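LYND (Lyngbya aestuarii, PDB 4V1T) is probably a YcaO-type cyclodehydratase that uses ATP and magnesium to turn cysteine residues of a precursor peptide into thiazoline rings. Local coordinates at residues 559-564 and 757-762. Numbering follows the deposited sequence.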
loop_
_atom_site.group_PDB
_atom_site.type_symbol
_atom_site.label_atom_id
_atom_site.label_comp_id
_atom_site.label_asym_id
_atom_site.label_seq_id
_atom_site.Cartn_x
_atom_site.Cartn_y
_atom_site.Cartn_z
ATOM N N TRP B 559 12.706 -22.610 -32.503
ATOM C CA TRP B 559 12.952 -21.377 -33.238
ATOM C C TRP B 559 14.003 -21.510 -34.338
ATOM O O TRP B 559 13.801 -21.060 -35.464
ATOM C CB TRP B 559 13.381 -20.277 -32.268
ATOM C CG TRP B 559 13.624 -18.969 -32.935
ATOM C CD1 TRP B 559 14.815 -18.501 -33.410
ATOM C CD2 TRP B 559 12.657 -17.959 -33.214
ATOM N NE1 TRP B 559 14.649 -17.258 -33.962
ATOM C CE2 TRP B 559 13.332 -16.902 -33.854
ATOM C CE3 TRP B 559 11.283 -17.838 -32.976
ATOM C CZ2 TRP B 559 12.680 -15.748 -34.267
ATOM C CZ3 TRP B 559 10.637 -16.693 -33.389
ATOM C CH2 TRP B 559 11.335 -15.661 -34.030
ATOM N N TYR B 560 15.137 -22.114 -34.009
ATOM C CA TYR B 560 16.274 -22.114 -34.919
ATOM C C TYR B 560 16.213 -23.245 -35.936
ATOM O O TYR B 560 16.784 -23.132 -37.022
ATOM C CB TYR B 560 17.581 -22.153 -34.124
ATOM C CG TYR B 560 17.802 -20.866 -33.379
ATOM C CD1 TYR B 560 18.213 -19.706 -34.047
ATOM C CD2 TYR B 560 17.540 -20.778 -32.014
ATOM C CE1 TYR B 560 18.378 -18.515 -33.363
ATOM C CE2 TYR B 560 17.708 -19.598 -31.329
ATOM C CZ TYR B 560 18.123 -18.470 -32.003
ATOM O OH TYR B 560 18.275 -17.300 -31.299
ATOM N N ASN B 561 15.516 -24.326 -35.602
ATOM C CA ASN B 561 15.204 -25.349 -36.596
ATOM C C ASN B 561 13.931 -24.978 -37.358
ATOM O O ASN B 561 13.578 -25.633 -38.324
ATOM C CB ASN B 561 15.046 -26.720 -35.945
ATOM C CG ASN B 561 16.335 -27.224 -35.323
ATOM O OD1 ASN B 561 17.220 -27.725 -36.018
ATOM N ND2 ASN B 561 16.439 -27.107 -34.007
ATOM N N ARG B 562 13.257 -23.918 -36.912
ATOM C CA ARG B 562 12.010 -23.459 -37.511
ATOM C C ARG B 562 11.030 -24.614 -37.662
ATOM O O ARG B 562 10.513 -24.889 -38.743
ATOM C CB ARG B 562 12.274 -22.770 -38.850
ATOM C CG ARG B 562 12.973 -21.425 -38.691
ATOM C CD ARG B 562 13.213 -20.745 -40.027
ATOM N NE ARG B 562 14.437 -21.209 -40.674
ATOM C CZ ARG B 562 14.954 -20.667 -41.773
ATOM N NH1 ARG B 562 14.353 -19.636 -42.346
ATOM N NH2 ARG B 562 16.082 -21.142 -42.291
ATOM N N LEU B 563 10.785 -25.289 -36.551
ATOM C CA LEU B 563 9.936 -26.463 -36.536
ATOM C C LEU B 563 8.471 -26.087 -36.569
ATOM O O LEU B 563 8.081 -25.060 -36.025
ATOM C CB LEU B 563 10.226 -27.306 -35.292
ATOM C CG LEU B 563 11.666 -27.815 -35.161
ATOM C CD1 LEU B 563 11.898 -28.440 -33.797
ATOM C CD2 LEU B 563 11.983 -28.811 -36.262
ATOM N N ARG B 564 7.664 -26.923 -37.216
ATOM C CA ARG B 564 6.216 -26.779 -37.183
ATOM C C ARG B 564 5.672 -27.554 -35.986
ATOM O O ARG B 564 5.862 -28.759 -35.895
ATOM C CB ARG B 564 5.585 -27.281 -38.489
ATOM C CG ARG B 564 6.144 -26.644 -39.756
ATOM C CD ARG B 564 5.856 -25.146 -39.857
ATOM N NE ARG B 564 4.472 -24.876 -40.258
ATOM C CZ ARG B 564 3.464 -24.607 -39.430
ATOM N NH1 ARG B 564 3.653 -24.558 -38.119
ATOM N NH2 ARG B 564 2.247 -24.385 -39.916
ATOM N N GLY B 757 12.161 -37.376 -33.729
ATOM C CA GLY B 757 11.482 -37.633 -34.986
ATOM C C GLY B 757 10.853 -36.380 -35.558
ATOM O O GLY B 757 10.020 -36.465 -36.458
ATOM N N TRP B 758 11.258 -35.218 -35.043
ATOM C CA TRP B 758 10.770 -33.934 -35.541
ATOM C C TRP B 758 11.418 -33.621 -36.887
ATOM O O TRP B 758 10.825 -32.947 -37.724
ATOM C CB TRP B 758 11.053 -32.814 -34.532
ATOM C CG TRP B 758 10.217 -32.904 -33.280
ATOM C CD1 TRP B 758 9.153 -33.733 -33.063
ATOM C CD2 TRP B 758 10.365 -32.125 -32.085
ATOM N NE1 TRP B 758 8.634 -33.519 -31.814
ATOM C CE2 TRP B 758 9.363 -32.539 -31.191
ATOM C CE3 TRP B 758 11.252 -31.122 -31.685
ATOM C CZ2 TRP B 758 9.221 -31.986 -29.920
ATOM C CZ3 TRP B 758 11.112 -30.572 -30.420
ATOM C CH2 TRP B 758 10.102 -31.005 -29.554
ATOM N N LEU B 759 12.640 -34.112 -37.079
ATOM C CA LEU B 759 13.316 -34.036 -38.369
ATOM C C LEU B 759 13.858 -35.411 -38.732
ATOM O O LEU B 759 14.187 -36.210 -37.857
ATOM C CB LEU B 759 14.455 -33.008 -38.342
ATOM C CG LEU B 759 14.083 -31.543 -38.089
ATOM C CD1 LEU B 759 15.335 -30.685 -38.041
ATOM C CD2 LEU B 759 13.122 -31.020 -39.152
ATOM N N ASP B 760 13.939 -35.689 -40.027
ATOM C CA ASP B 760 14.549 -36.930 -40.495
ATOM C C ASP B 760 16.055 -36.793 -40.489
ATOM O O ASP B 760 16.768 -37.756 -40.207
ATOM C CB ASP B 760 14.065 -37.289 -41.896
ATOM C CG ASP B 760 12.598 -37.675 -41.925
ATOM O OD1 ASP B 760 12.081 -38.176 -40.901
ATOM O OD2 ASP B 760 11.964 -37.486 -42.983
ATOM N N GLU B 761 16.534 -35.593 -40.807
ATOM C CA GLU B 761 17.964 -35.312 -40.844
ATOM C C GLU B 761 18.244 -34.034 -40.067
ATOM O O GLU B 761 17.356 -33.203 -39.926
ATOM C CB GLU B 761 18.450 -35.158 -42.285
ATOM C CG GLU B 761 18.159 -36.353 -43.178
ATOM C CD GLU B 761 18.903 -37.599 -42.748
ATOM O OE1 GLU B 761 20.137 -37.524 -42.549
ATOM O OE2 GLU B 761 18.249 -38.654 -42.620
ATOM N N PRO B 762 19.478 -33.875 -39.560
ATOM C CA PRO B 762 19.861 -32.626 -38.891
ATOM C C PRO B 762 19.977 -31.465 -39.866
ATOM O O PRO B 762 20.270 -31.670 -41.050
ATOM C CB PRO B 762 21.237 -32.950 -38.282
ATOM C CG PRO B 762 21.392 -34.423 -38.364
ATOM C CD PRO B 762 20.576 -34.861 -39.537
#
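Leu563 packs against Trp758 and Leu759 where two Schellman-type helix ends meet, those of helices 538-561 and 748-755. Arg562 at the first and Gly757 at the second take positive phi, favoured by glycine; Arg562 N also makes a weak bond to Trp559 O, 3.2 Å, beside the wider-spanning bond from Leu563 N back into the last turn. The residue that follows each positive-phi position, Leu563 and Trp758, supplies an apolar side chain.

The two branches of Leu563 carry the apolar contacts. CD2 meets Leu759 CD2 at 3.8 Å, and CD1 comes obliquely against the six-membered part of the indole. A forked leucine fits because each methyl has its own partner; an alanine here would probably open a gap between the end of helix 538-561 and the Trp758-Leu759 pair, leaving both without their methyl partner. Arg565 makes a cation-pi contact with that indole.

Asn561 is buried beside this apolar patch, and its polar bonds lie outside the contact. With CG anti to its carbonyl carbon (chi1 -65°), its ND2 bonds to Leu557 O and to Leu749 O of helix 748-755, while OD1 lies 4.1 Å from Leu759 CD1. The tightest touch is Leu563 CD1 on Trp758 CE3, 3.5 Å.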